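Local atomic coordinates of flagellar hook protein FlgE (Caulobacter crescentus CB15, PDB entry 5AY6), a protein that builds the flagellar hook, the universal joint of the bacterial flagellum that probably passes motor torque on to the filament. Residues V7-N12 with I281-A286; V38-T43 with A117-N122; N44-D49 with I71-V76; F167-P172 with S297-V302. One frame throughout, in Å; residues are numbered along the deposited sequence.

Contact 1 (V7-N12 with I281-A286); sequences VGVNAN and IDLASA
Val7 and Gly8 run parallel to Ile281 and Asp282 as neighbouring strands, and two backbone hydrogen bonds hold them in register. Asp282 N gives the first to Val7 O at 2.7 Å, almost straight at 173°. Val9 N gives the second to Asp282 O at 2.9 Å. One residue of 281-286 thus bonds to both sides of Gly8, the usual pattern of a parallel pair. Val7 and Ile281 stand side by side on one face of the sheet, with Val7 CG2 3.7 Å from Ile281 CG1. This methyl of Val7 sits between its own backbone N and carbonyl carbon, on the side where Ile281 lies. Val9 and Leu283 also lie alongside each other and point the same way. Leu283 CD2 does the touching, 3.6 Å from Val9 CB. Past Leu283 the second segment turns off the sheet. Asp282 OD1 accepts from Ala284 N, met from above the carboxylate plane, and closes an Asx turn. Asp282 OD2 forms a salt bridge with Arg6. A water lies where the segments part and takes over from the direct pairing. It is 2.7 Å from Asp282 O, and it also reaches Val9 O and accepts from Ser285 N. Asn10 OD1 and Ser285 OG stay 3.6 Å apart. Asn10 bonds instead to Ser301, Asn303 and Gly289. In the mixed sheet, strand 6-12 lies between strand 277-291 and the antiparallel strand 298-304. Strand 242-245 flanks 277-291 on its other side. Val7 and Val9 pack on strand 167-174 of a second sheet, while Ile281 and Leu283 touch Phe235.

Contact 2 (V38-T43 with A117-N122); sequences VVDSAT and AGTTVN
An Asx turn inside a type I beta turn, Asp40 to Thr43, ends strand 24-39 and rests against the start of strand 120-122. Two hydrogen bonds join Ser41 to Thr120. Ser41 N donates to Thr120 O at 2.9 Å, in the carbonyl plane. Thr120 N returns a nearly straight bond to Ser41 OG, also 2.9 Å, at 172°. With chi1 at 55°, OG folds back between the backbone N and carbonyl carbon of Ser41, which brings it in front of Thr120 N. Asp40 OD1 accepts from Ala42 N at 2.8 Å and closes the Asx turn. The turn links neighbouring strands 24-39 and 45-53 in the antiparallel sheet of the FlgE third-domain region. Asp40 OD2 bonds to His46 on the second of these strands. Thr119 CG2 lies against the carboxylate, 3.5 Å from Asp40 CG. An alanine in place of Asp40 is likely to leave Ala42 N, Asn44 N and His46 NE2 without their acceptor and Thr119 CG2 facing a gap. On strand 24-39, Val38 crosses Val121 at about a right angle, Val38 CG1 4.0 Å from Val121 CB. Val121 CG1 meets Asp40 CB, and both valines touch Tyr48. A water bridges Val39 O and Asn122 N.

Contact 3 (N44-D49 with I71-V76); sequences NSHNYD and IKENGV
The His46 ring meets the Glu73 carboxylate edge-on, the planes 56° apart. His46 ND1 donates to Glu73 OE2 at 2.8 Å. OE2 lies in the imidazole plane; the N-H reaches it from the syn side, tilted 30° out of the carboxylate plane. Glu73 gets there with CG anti to its backbone N (chi1 -175°) and an extended chain beyond. His46 NE2 bonds to Asp40, so the ring is held between two carboxylates and is probably kept protonated by them. Tyr48 OH sits over the centre of one imidazole face, 3.2 Å above its plane. Waters join Tyr48 OH to Glu73 OE1 and Asn47 N to Glu73 OE2. A glutamine in place of Glu73 would probably weaken the hold on His46 ND1 and leave the imidazole with one carboxylate partner. Ile71 CG2 makes an off-centre CH-pi contact with the Tyr48 ring, 4.2 Å from its centroid. Lys72 O lies at the ring edge. Backbone bonds Asp49 N to Lys72 O (2.8 Å) and Lys72 N to Asp49 O pair the strands. That antiparallel pair belongs to the hairpin of strands 45-53 and 64-73; the type I' turn from Glu73 to Val76 starts the next hairpin, with 76-86.

Contact 4 (F167-P172 with S297-V302); sequences FEVQIP and SVVQSV
Strands 167-174 and 298-304 belong to two beta sheets that pack face to face, as in a beta sandwich, and their contact is side-chain packing between the layers. No hydrogen bond crosses it. The first strand is an outermost one of a five-stranded antiparallel sheet. The second is an outermost strand of the mixed sheet that also holds strand 6-12. Both belong to the FlaE D2 region of the hook protein. The short strand segments run at 26° to each other, and their axes come no closer than 7.8 Å. That is too far for backbone pairing, so apolar groups fill the space. Val169 and Val299 cross obliquely, with CG2 of Val169 3.9 Å from CG2 of Val299. Val169 also reaches along to Val302, where its CG1 meets Val302 CG2 at 4.0 Å. Val302 CG2 lies near Gln170 O as well. A classic beta bulge at Gln300 and Ser301, opposite Asn10, interrupts the even spacing of the strand. Val299 and Val302, three residues apart, can therefore both point toward strand 167-174. The Glu168 carboxylate pairs with Arg201 and Ser186. Ser297 OG bonds to Arg14 N while its CB stays in the packing. Phe167 closes the end of the interface. Its CG is anti to the backbone N (chi1 -163°), and the ring reaches across to the chain from Ser297 to Val299. Val299 N lies at the ring edge, and Phe167 CZ touches Val299 CG2 at 3.7 Å. Ser297 CB sits over one face in a CH-pi contact, 4.0 Å from the ring centroid and 16° off its normal.

Contacts 1 and 4 lie together on one side of the chain's centre, their own centres about 10 Å apart. Contacts 2 and 3 form a second pair, about 12 Å apart. Contacts 1 and 2 are on opposite sides, with centres about 50 Å apart. Contact 1 is the buried one; the other three are partly buried. Contact 1 pairs strands within a sheet, and contact 4 packs that sheet's neighbouring strand against another layer. The Asn10 bond to Ser301 ties them. Contacts 2 and 3 share the sheet holding strands 24-39 and 45-53. Their chemistry is more polar, joined through Asp40 and His46, with Tyr48 packing against Val38 and Val121.

Contact 1 (V7-N12 with I281-A286)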
loop_
_atom_site.group_PDB
_atom_site.type_symbol
_atom_site.label_atom_id
_atom_site.label_comp_id
_atom_site.label_asym_id
_atom_site.label_seq_id
_atom_site.Cartn_x
_atom_site.Cartn_y
_atom_site.Cartn_z
ATOM N N VAL A 7 16.188 10.205 14.618
ATOM C CA VAL A 7 16.407 8.767 14.663
ATOM C C VAL A 7 17.003 8.276 13.353
ATOM O O VAL A 7 16.667 8.768 12.278
ATOM C CB VAL A 7 15.104 7.982 14.963
ATOM C CG1 VAL A 7 14.472 8.470 16.259
ATOM C CG2 VAL A 7 14.119 8.109 13.824
ATOM N N GLY A 8 17.921 7.322 13.457
ATOM C CA GLY A 8 18.503 6.703 12.286
ATOM C C GLY A 8 18.090 5.248 12.254
ATOM O O GLY A 8 18.298 4.516 13.223
ATOM N N VAL A 9 17.485 4.825 11.152
ATOM C CA VAL A 9 17.076 3.437 11.032
ATOM C C VAL A 9 18.126 2.649 10.279
ATOM O O VAL A 9 18.470 2.981 9.146
ATOM C CB VAL A 9 15.725 3.285 10.319
ATOM C CG1 VAL A 9 15.462 1.821 10.013
ATOM C CG2 VAL A 9 14.601 3.866 11.170
ATOM N N ASN A 10 18.638 1.609 10.921
ATOM C CA ASN A 10 19.577 0.701 10.281
ATOM C C ASN A 10 18.973 -0.689 10.204
ATOM O O ASN A 10 18.946 -1.419 11.195
ATOM C CB ASN A 10 20.899 0.675 11.042
ATOM C CG ASN A 10 21.442 2.063 11.306
ATOM O OD1 ASN A 10 21.497 2.904 10.408
ATOM N ND2 ASN A 10 21.830 2.317 12.551
ATOM N N ALA A 11 18.476 -1.049 9.029
ATOM C CA ALA A 11 17.773 -2.313 8.870
ATOM C C ALA A 11 17.752 -2.773 7.422
ATOM O O ALA A 11 17.871 -1.969 6.496
ATOM C CB ALA A 11 16.352 -2.188 9.397
ATOM N N ASN A 12 17.589 -4.076 7.227
ATOM C CA ASN A 12 17.443 -4.609 5.882
ATOM C C ASN A 12 16.082 -5.254 5.688
ATOM O O ASN A 12 15.575 -5.935 6.579
ATOM C CB ASN A 12 18.540 -5.628 5.572
ATOM C CG ASN A 12 18.445 -6.158 4.156
ATOM O OD1 ASN A 12 18.691 -5.431 3.194
ATOM N ND2 ASN A 12 18.073 -7.427 4.018
ATOM N N ILE A 281 13.694 11.572 10.713
ATOM C CA ILE A 281 13.827 10.125 10.604
ATOM C C ILE A 281 14.723 9.794 9.424
ATOM O O ILE A 281 14.327 9.917 8.265
ATOM C CB ILE A 281 12.457 9.440 10.456
ATOM C CG1 ILE A 281 11.611 9.723 11.701
ATOM C CG2 ILE A 281 12.631 7.936 10.242
ATOM C CD1 ILE A 281 10.192 9.224 11.616
ATOM N N ASP A 282 15.946 9.388 9.743
ATOM C CA ASP A 282 16.992 9.186 8.753
ATOM C C ASP A 282 17.026 7.729 8.292
ATOM O O ASP A 282 17.410 6.835 9.047
ATOM C CB ASP A 282 18.339 9.613 9.352
ATOM C CG ASP A 282 19.442 9.731 8.315
ATOM O OD1 ASP A 282 19.151 9.628 7.101
ATOM O OD2 ASP A 282 20.608 9.949 8.720
ATOM N N LEU A 283 16.612 7.495 7.050
ATOM C CA LEU A 283 16.628 6.151 6.479
ATOM C C LEU A 283 17.780 5.939 5.494
ATOM O O LEU A 283 17.787 4.946 4.766
ATOM C CB LEU A 283 15.305 5.852 5.764
ATOM C CG LEU A 283 13.982 6.032 6.506
ATOM C CD1 LEU A 283 12.825 5.580 5.627
ATOM C CD2 LEU A 283 13.973 5.272 7.822
ATOM N N ALA A 284 18.749 6.855 5.464
ATOM C CA ALA A 284 19.785 6.808 4.426
ATOM C C ALA A 284 21.194 7.190 4.880
ATOM O O ALA A 284 21.976 7.731 4.094
ATOM C CB ALA A 284 19.379 7.703 3.261
ATOM N N SER A 285 21.535 6.902 6.127
ATOM C CA SER A 285 22.874 7.214 6.619
ATOM C C SER A 285 23.944 6.393 5.893
ATOM O O SER A 285 23.656 5.343 5.314
ATOM C CB SER A 285 22.955 6.973 8.122
ATOM O OG SER A 285 22.850 5.590 8.410
ATOM N N ALA A 286 25.180 6.874 5.928
ATOM C CA ALA A 286 26.279 6.210 5.228
ATOM C C ALA A 286 26.594 4.832 5.814
ATOM O O ALA A 286 26.711 3.847 5.081
ATOM C CB ALA A 286 27.516 7.081 5.254
HETATM O O HOH W 1 19.894 5.735 8.699
#

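Contact 2 (V38-T43 with A117-N122)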
loop_
_atom_site.group_PDB
_atom_site.type_symbol
_atom_site.label_atom_id
_atom_site.label_comp_id
_atom_site.label_asym_id
_atom_site.label_seq_id
_atom_site.Cartn_x
_atom_site.Cartn_y
_atom_site.Cartn_z
ATOM N N VAL A 38 -11.226 -20.349 -20.953
ATOM C CA VAL A 38 -11.537 -19.028 -21.475
ATOM C C VAL A 38 -11.205 -18.988 -22.961
ATOM O O VAL A 38 -10.039 -19.097 -23.345
ATOM C CB VAL A 38 -10.752 -17.929 -20.734
ATOM C CG1 VAL A 38 -11.020 -16.569 -21.360
ATOM C CG2 VAL A 38 -11.106 -17.931 -19.254
ATOM N N VAL A 39 -12.232 -18.841 -23.793
ATOM C CA VAL A 39 -12.051 -18.807 -25.242
ATOM C C VAL A 39 -11.746 -17.392 -25.724
ATOM O O VAL A 39 -12.475 -16.452 -25.395
ATOM C CB VAL A 39 -13.300 -19.335 -25.969
ATOM C CG1 VAL A 39 -13.114 -19.258 -27.479
ATOM C CG2 VAL A 39 -13.595 -20.761 -25.534
ATOM N N ASP A 40 -10.668 -17.236 -26.490
ATOM C CA ASP A 40 -10.312 -15.922 -27.017
ATOM C C ASP A 40 -10.965 -15.694 -28.374
ATOM O O ASP A 40 -11.612 -16.588 -28.917
ATOM C CB ASP A 40 -8.784 -15.741 -27.109
ATOM C CG ASP A 40 -8.101 -16.749 -28.036
ATOM O OD1 ASP A 40 -8.696 -17.181 -29.045
ATOM O OD2 ASP A 40 -6.933 -17.096 -27.757
ATOM N N SER A 41 -10.777 -14.499 -28.925
ATOM C CA SER A 41 -11.435 -14.119 -30.169
ATOM C C SER A 41 -10.943 -14.937 -31.368
ATOM O O SER A 41 -11.538 -14.881 -32.444
ATOM C CB SER A 41 -11.238 -12.623 -30.433
ATOM O OG SER A 41 -9.864 -12.268 -30.427
ATOM N N ALA A 42 -9.870 -15.698 -31.175
ATOM C CA ALA A 42 -9.350 -16.584 -32.217
ATOM C C ALA A 42 -9.756 -18.037 -31.961
ATOM O O ALA A 42 -9.135 -18.962 -32.491
ATOM C CB ALA A 42 -7.837 -16.468 -32.309
ATOM N N THR A 43 -10.793 -18.211 -31.140
ATOM C CA THR A 43 -11.374 -19.513 -30.780
ATOM C C THR A 43 -10.433 -20.429 -29.991
ATOM O O THR A 43 -10.721 -21.612 -29.813
ATOM C CB THR A 43 -11.870 -20.292 -32.028
ATOM O OG1 THR A 43 -10.750 -20.820 -32.753
ATOM C CG2 THR A 43 -12.694 -19.393 -32.937
ATOM N N ALA A 117 -1.000 -9.043 -31.644
ATOM C CA ALA A 117 -1.778 -9.307 -32.846
ATOM C C ALA A 117 -3.221 -8.833 -32.671
ATOM O O ALA A 117 -3.934 -8.609 -33.650
ATOM C CB ALA A 117 -1.736 -10.783 -33.189
ATOM N N GLY A 118 -3.649 -8.687 -31.422
ATOM C CA GLY A 118 -4.949 -8.106 -31.137
ATOM C C GLY A 118 -6.029 -9.088 -30.728
ATOM O O GLY A 118 -7.209 -8.735 -30.657
ATOM N N THR A 119 -5.630 -10.325 -30.463
ATOM C CA THR A 119 -6.552 -11.323 -29.937
ATOM C C THR A 119 -7.025 -10.891 -28.551
ATOM O O THR A 119 -6.233 -10.399 -27.743
ATOM C CB THR A 119 -5.890 -12.715 -29.861
ATOM O OG1 THR A 119 -5.391 -13.085 -31.153
ATOM C CG2 THR A 119 -6.887 -13.759 -29.400
ATOM N N THR A 120 -8.314 -11.062 -28.276
ATOM C CA THR A 120 -8.868 -10.612 -27.004
ATOM C C THR A 120 -9.555 -11.730 -26.233
ATOM O O THR A 120 -9.897 -12.768 -26.796
ATOM C CB THR A 120 -9.889 -9.457 -27.201
ATOM O OG1 THR A 120 -10.983 -9.903 -28.018
ATOM C CG2 THR A 120 -9.227 -8.249 -27.846
ATOM N N VAL A 121 -9.735 -11.511 -24.932
ATOM C CA VAL A 121 -10.643 -12.324 -24.133
ATOM C C VAL A 121 -11.635 -11.398 -23.446
ATOM O O VAL A 121 -11.383 -10.195 -23.306
ATOM C CB VAL A 121 -9.903 -13.184 -23.077
ATOM C CG1 VAL A 121 -8.930 -14.146 -23.750
ATOM C CG2 VAL A 121 -9.177 -12.295 -22.079
ATOM N N ASN A 122 -12.767 -11.952 -23.029
ATOM C CA ASN A 122 -13.779 -11.159 -22.346
ATOM C C ASN A 122 -13.466 -10.988 -20.865
ATOM O O ASN A 122 -13.185 -11.964 -20.165
ATOM C CB ASN A 122 -15.159 -11.797 -22.527
ATOM C CG ASN A 122 -15.614 -11.790 -23.974
ATOM O OD1 ASN A 122 -15.202 -10.933 -24.761
ATOM N ND2 ASN A 122 -16.459 -12.745 -24.335
HETATM O O HOH W 2 -13.161 -14.801 -23.268
#

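Contact 3 (N44-D49 with I71-V76)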
loop_
_atom_site.group_PDB
_atom_site.type_symbol
_atom_site.label_atom_id
_atom_site.label_comp_id
_atom_site.label_asym_id
_atom_site.label_seq_id
_atom_site.Cartn_x
_atom_site.Cartn_y
_atom_site.Cartn_z
ATOM N N ASN A 44 -9.321 -19.888 -29.506
ATOM C CA ASN A 44 -8.403 -20.666 -28.683
ATOM C C ASN A 44 -8.777 -20.580 -27.207
ATOM O O ASN A 44 -9.115 -19.503 -26.714
ATOM C CB ASN A 44 -6.965 -20.194 -28.893
ATOM C CG ASN A 44 -6.503 -20.363 -30.327
ATOM O OD1 ASN A 44 -6.847 -21.342 -30.989
ATOM N ND2 ASN A 44 -5.727 -19.402 -30.817
ATOM N N SER A 45 -8.721 -21.712 -26.507
ATOM C CA SER A 45 -9.089 -21.754 -25.093
ATOM C C SER A 45 -7.863 -21.673 -24.191
ATOM O O SER A 45 -6.793 -22.176 -24.533
ATOM C CB SER A 45 -9.868 -23.029 -24.772
ATOM O OG SER A 45 -8.975 -24.076 -24.436
ATOM N N HIS A 46 -8.030 -21.045 -23.030
ATOM C CA HIS A 46 -6.940 -20.902 -22.071
ATOM C C HIS A 46 -7.395 -21.182 -20.645
ATOM O O HIS A 46 -8.582 -21.111 -20.332
ATOM C CB HIS A 46 -6.346 -19.491 -22.118
ATOM C CG HIS A 46 -6.095 -18.969 -23.499
ATOM N ND1 HIS A 46 -4.842 -18.910 -24.052
ATOM C CD2 HIS A 46 -6.947 -18.459 -24.426
ATOM C CE1 HIS A 46 -4.921 -18.394 -25.273
ATOM N NE2 HIS A 46 -6.187 -18.116 -25.517
ATOM N N ASN A 47 -6.433 -21.494 -19.785
ATOM C CA ASN A 47 -6.633 -21.416 -18.347
ATOM C C ASN A 47 -5.812 -20.244 -17.826
ATOM O O ASN A 47 -4.618 -20.135 -18.118
ATOM C CB ASN A 47 -6.226 -22.713 -17.649
ATOM C CG ASN A 47 -7.056 -23.903 -18.090
ATOM O OD1 ASN A 47 -8.204 -23.758 -18.508
ATOM N ND2 ASN A 47 -6.473 -25.091 -18.000
ATOM N N TYR A 48 -6.451 -19.362 -17.070
ATOM C CA TYR A 48 -5.790 -18.151 -16.601
ATOM C C TYR A 48 -5.783 -18.040 -15.085
ATOM O O TYR A 48 -6.720 -18.474 -14.417
ATOM C CB TYR A 48 -6.468 -16.902 -17.178
ATOM C CG TYR A 48 -6.218 -16.641 -18.643
ATOM C CD1 TYR A 48 -4.934 -16.406 -19.119
ATOM C CD2 TYR A 48 -7.272 -16.588 -19.547
ATOM C CE1 TYR A 48 -4.704 -16.151 -20.454
ATOM C CE2 TYR A 48 -7.052 -16.332 -20.883
ATOM C CZ TYR A 48 -5.767 -16.115 -21.331
ATOM O OH TYR A 48 -5.543 -15.861 -22.663
ATOM N N ASP A 49 -4.727 -17.442 -14.551
ATOM C CA ASP A 49 -4.740 -16.977 -13.173
ATOM C C ASP A 49 -5.057 -15.492 -13.186
ATOM O O ASP A 49 -4.551 -14.748 -14.030
ATOM C CB ASP A 49 -3.403 -17.243 -12.476
ATOM C CG ASP A 49 -3.270 -18.678 -11.996
ATOM O OD1 ASP A 49 -4.308 -19.308 -11.708
ATOM O OD2 ASP A 49 -2.124 -19.168 -11.903
ATOM N N ILE A 71 -3.113 -10.743 -15.489
ATOM C CA ILE A 71 -3.650 -11.981 -16.050
ATOM C C ILE A 71 -2.487 -12.888 -16.435
ATOM O O ILE A 71 -1.625 -12.504 -17.232
ATOM C CB ILE A 71 -4.534 -11.733 -17.281
ATOM C CG1 ILE A 71 -5.525 -10.597 -17.013
ATOM C CG2 ILE A 71 -5.266 -13.014 -17.666
ATOM C CD1 ILE A 71 -6.491 -10.889 -15.897
ATOM N N LYS A 72 -2.457 -14.084 -15.862
ATOM C CA LYS A 72 -1.320 -14.971 -16.053
ATOM C C LYS A 72 -1.716 -16.291 -16.705
ATOM O O LYS A 72 -2.797 -16.829 -16.454
ATOM C CB LYS A 72 -0.626 -15.238 -14.716
ATOM C CG LYS A 72 -0.077 -13.987 -14.042
ATOM C CD LYS A 72 0.767 -14.342 -12.828
ATOM C CE LYS A 72 1.332 -13.102 -12.157
ATOM N NZ LYS A 72 2.258 -13.454 -11.040
ATOM N N GLU A 73 -0.828 -16.796 -17.554
ATOM C CA GLU A 73 -0.998 -18.099 -18.181
ATOM C C GLU A 73 0.289 -18.894 -18.007
ATOM O O GLU A 73 1.353 -18.471 -18.463
ATOM C CB GLU A 73 -1.353 -17.949 -19.659
ATOM C CG GLU A 73 -1.654 -19.264 -20.365
ATOM C CD GLU A 73 -2.117 -19.059 -21.797
ATOM O OE1 GLU A 73 -1.650 -18.095 -22.444
ATOM O OE2 GLU A 73 -2.951 -19.862 -22.271
ATOM N N ASN A 74 0.186 -20.035 -17.330
ATOM C CA ASN A 74 1.356 -20.833 -16.965
ATOM C C ASN A 74 2.418 -20.005 -16.241
ATOM O O ASN A 74 3.615 -20.172 -16.475
ATOM C CB ASN A 74 1.962 -21.487 -18.204
ATOM C CG ASN A 74 0.943 -22.270 -18.998
ATOM O OD1 ASN A 74 0.040 -22.887 -18.431
ATOM N ND2 ASN A 74 1.076 -22.247 -20.321
ATOM N N GLY A 75 1.971 -19.100 -15.375
ATOM C CA GLY A 75 2.875 -18.288 -14.584
ATOM C C GLY A 75 3.484 -17.118 -15.334
ATOM O O GLY A 75 4.376 -16.446 -14.820
ATOM N N VAL A 76 3.005 -16.872 -16.550
ATOM C CA VAL A 76 3.497 -15.756 -17.356
ATOM C C VAL A 76 2.411 -14.697 -17.555
ATOM O O VAL A 76 1.292 -15.011 -17.954
ATOM C CB VAL A 76 4.005 -16.235 -18.730
ATOM C CG1 VAL A 76 4.295 -15.048 -19.643
ATOM C CG2 VAL A 76 5.248 -17.102 -18.559
HETATM O O HOH W 3 -4.013 -22.146 -20.902
HETATM O O HOH W 4 -2.524 -20.761 -16.493
HETATM O O HOH W 5 -3.038 -15.918 -23.393
HETATM O O HOH W 6 -0.659 -18.869 -14.844
#

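Contact 4 (F167-P172 with S297-V302)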
loop_
_atom_site.group_PDB
_atom_site.type_symbol
_atom_site.label_atom_id
_atom_site.label_comp_id
_atom_site.label_asym_id
_atom_site.label_seq_id
_atom_site.Cartn_x
_atom_site.Cartn_y
_atom_site.Cartn_z
ATOM N N PHE A 167 7.130 -6.731 7.820
ATOM C CA PHE A 167 8.226 -6.370 8.702
ATOM C C PHE A 167 7.957 -5.047 9.392
ATOM O O PHE A 167 7.275 -4.179 8.851
ATOM C CB PHE A 167 9.545 -6.302 7.929
ATOM C CG PHE A 167 10.763 -6.344 8.813
ATOM C CD1 PHE A 167 11.000 -7.438 9.636
ATOM C CD2 PHE A 167 11.666 -5.295 8.823
ATOM C CE1 PHE A 167 12.119 -7.482 10.451
ATOM C CE2 PHE A 167 12.791 -5.335 9.636
ATOM C CZ PHE A 167 13.014 -6.427 10.452
ATOM N N GLU A 168 8.500 -4.906 10.594
ATOM C CA GLU A 168 8.334 -3.688 11.367
ATOM C C GLU A 168 9.645 -3.246 12.006
ATOM O O GLU A 168 10.474 -4.070 12.407
ATOM C CB GLU A 168 7.273 -3.874 12.453
ATOM C CG GLU A 168 5.875 -4.124 11.936
ATOM C CD GLU A 168 4.832 -4.037 13.037
ATOM O OE1 GLU A 168 5.050 -4.624 14.120
ATOM O OE2 GLU A 168 3.799 -3.371 12.822
ATOM N N VAL A 169 9.821 -1.935 12.090
ATOM C CA VAL A 169 10.915 -1.345 12.848
ATOM C C VAL A 169 10.333 -0.478 13.956
ATOM O O VAL A 169 9.640 0.492 13.676
ATOM C CB VAL A 169 11.831 -0.492 11.958
ATOM C CG1 VAL A 169 12.941 0.137 12.792
ATOM C CG2 VAL A 169 12.408 -1.339 10.838
ATOM N N GLN A 170 10.585 -0.834 15.210
ATOM C CA GLN A 170 10.083 -0.033 16.314
ATOM C C GLN A 170 11.029 1.117 16.626
ATOM O O GLN A 170 12.246 0.940 16.695
ATOM C CB GLN A 170 9.858 -0.885 17.568
ATOM C CG GLN A 170 8.717 -1.883 17.442
ATOM C CD GLN A 170 8.164 -2.313 18.789
ATOM O OE1 GLN A 170 8.828 -2.187 19.818
ATOM N NE2 GLN A 170 6.931 -2.807 18.789
ATOM N N ILE A 171 10.455 2.301 16.802
ATOM C CA ILE A 171 11.229 3.505 17.058
ATOM C C ILE A 171 10.770 4.167 18.354
ATOM O O ILE A 171 9.777 4.897 18.369
ATOM C CB ILE A 171 11.100 4.505 15.903
ATOM C CG1 ILE A 171 11.425 3.834 14.571
ATOM C CG2 ILE A 171 12.019 5.688 16.132
ATOM C CD1 ILE A 171 11.137 4.702 13.363
ATOM N N PRO A 172 11.480 3.893 19.454
ATOM C CA PRO A 172 11.154 4.488 20.754
ATOM C C PRO A 172 11.505 5.973 20.825
ATOM O O PRO A 172 12.648 6.358 20.574
ATOM C CB PRO A 172 12.009 3.676 21.731
ATOM C CG PRO A 172 13.152 3.193 20.909
ATOM C CD PRO A 172 12.594 2.934 19.544
ATOM N N SER A 297 15.418 -10.272 6.637
ATOM C CA SER A 297 14.846 -9.016 7.106
ATOM C C SER A 297 15.232 -8.871 8.565
ATOM O O SER A 297 14.923 -9.746 9.371
ATOM C CB SER A 297 13.321 -8.990 6.946
ATOM O OG SER A 297 12.936 -8.821 5.593
ATOM N N VAL A 298 15.911 -7.784 8.910
ATOM C CA VAL A 298 16.403 -7.628 10.273
ATOM C C VAL A 298 16.623 -6.160 10.629
ATOM O O VAL A 298 16.984 -5.349 9.777
ATOM C CB VAL A 298 17.723 -8.423 10.481
ATOM C CG1 VAL A 298 18.830 -7.874 9.594
ATOM C CG2 VAL A 298 18.150 -8.411 11.942
ATOM N N VAL A 299 16.377 -5.822 11.887
ATOM C CA VAL A 299 16.754 -4.519 12.414
ATOM C C VAL A 299 18.154 -4.615 13.010
ATOM O O VAL A 299 18.364 -5.292 14.014
ATOM C CB VAL A 299 15.760 -4.026 13.483
ATOM C CG1 VAL A 299 16.195 -2.672 14.037
ATOM C CG2 VAL A 299 14.356 -3.948 12.906
ATOM N N GLN A 300 19.115 -3.948 12.380
ATOM C CA GLN A 300 20.490 -3.957 12.866
ATOM C C GLN A 300 20.620 -3.065 14.092
ATOM O O GLN A 300 21.186 -3.471 15.106
ATOM C CB GLN A 300 21.444 -3.513 11.759
ATOM C CG GLN A 300 21.321 -4.367 10.503
ATOM C CD GLN A 300 21.595 -3.595 9.230
ATOM O OE1 GLN A 300 22.015 -2.437 9.265
ATOM N NE2 GLN A 300 21.350 -4.233 8.091
ATOM N N SER A 301 20.080 -1.852 13.998
ATOM C CA SER A 301 20.036 -0.935 15.132
ATOM C C SER A 301 19.167 0.279 14.829
ATOM O O SER A 301 18.887 0.586 13.670
ATOM C CB SER A 301 21.441 -0.462 15.515
ATOM O OG SER A 301 21.971 0.402 14.524
ATOM N N VAL A 302 18.753 0.968 15.886
ATOM C CA VAL A 302 18.069 2.246 15.754
ATOM C C VAL A 302 18.816 3.280 16.589
ATOM O O VAL A 302 18.917 3.151 17.807
ATOM C CB VAL A 302 16.591 2.162 16.198
ATOM C CG1 VAL A 302 15.905 3.510 16.031
ATOM C CG2 VAL A 302 15.855 1.091 15.399
#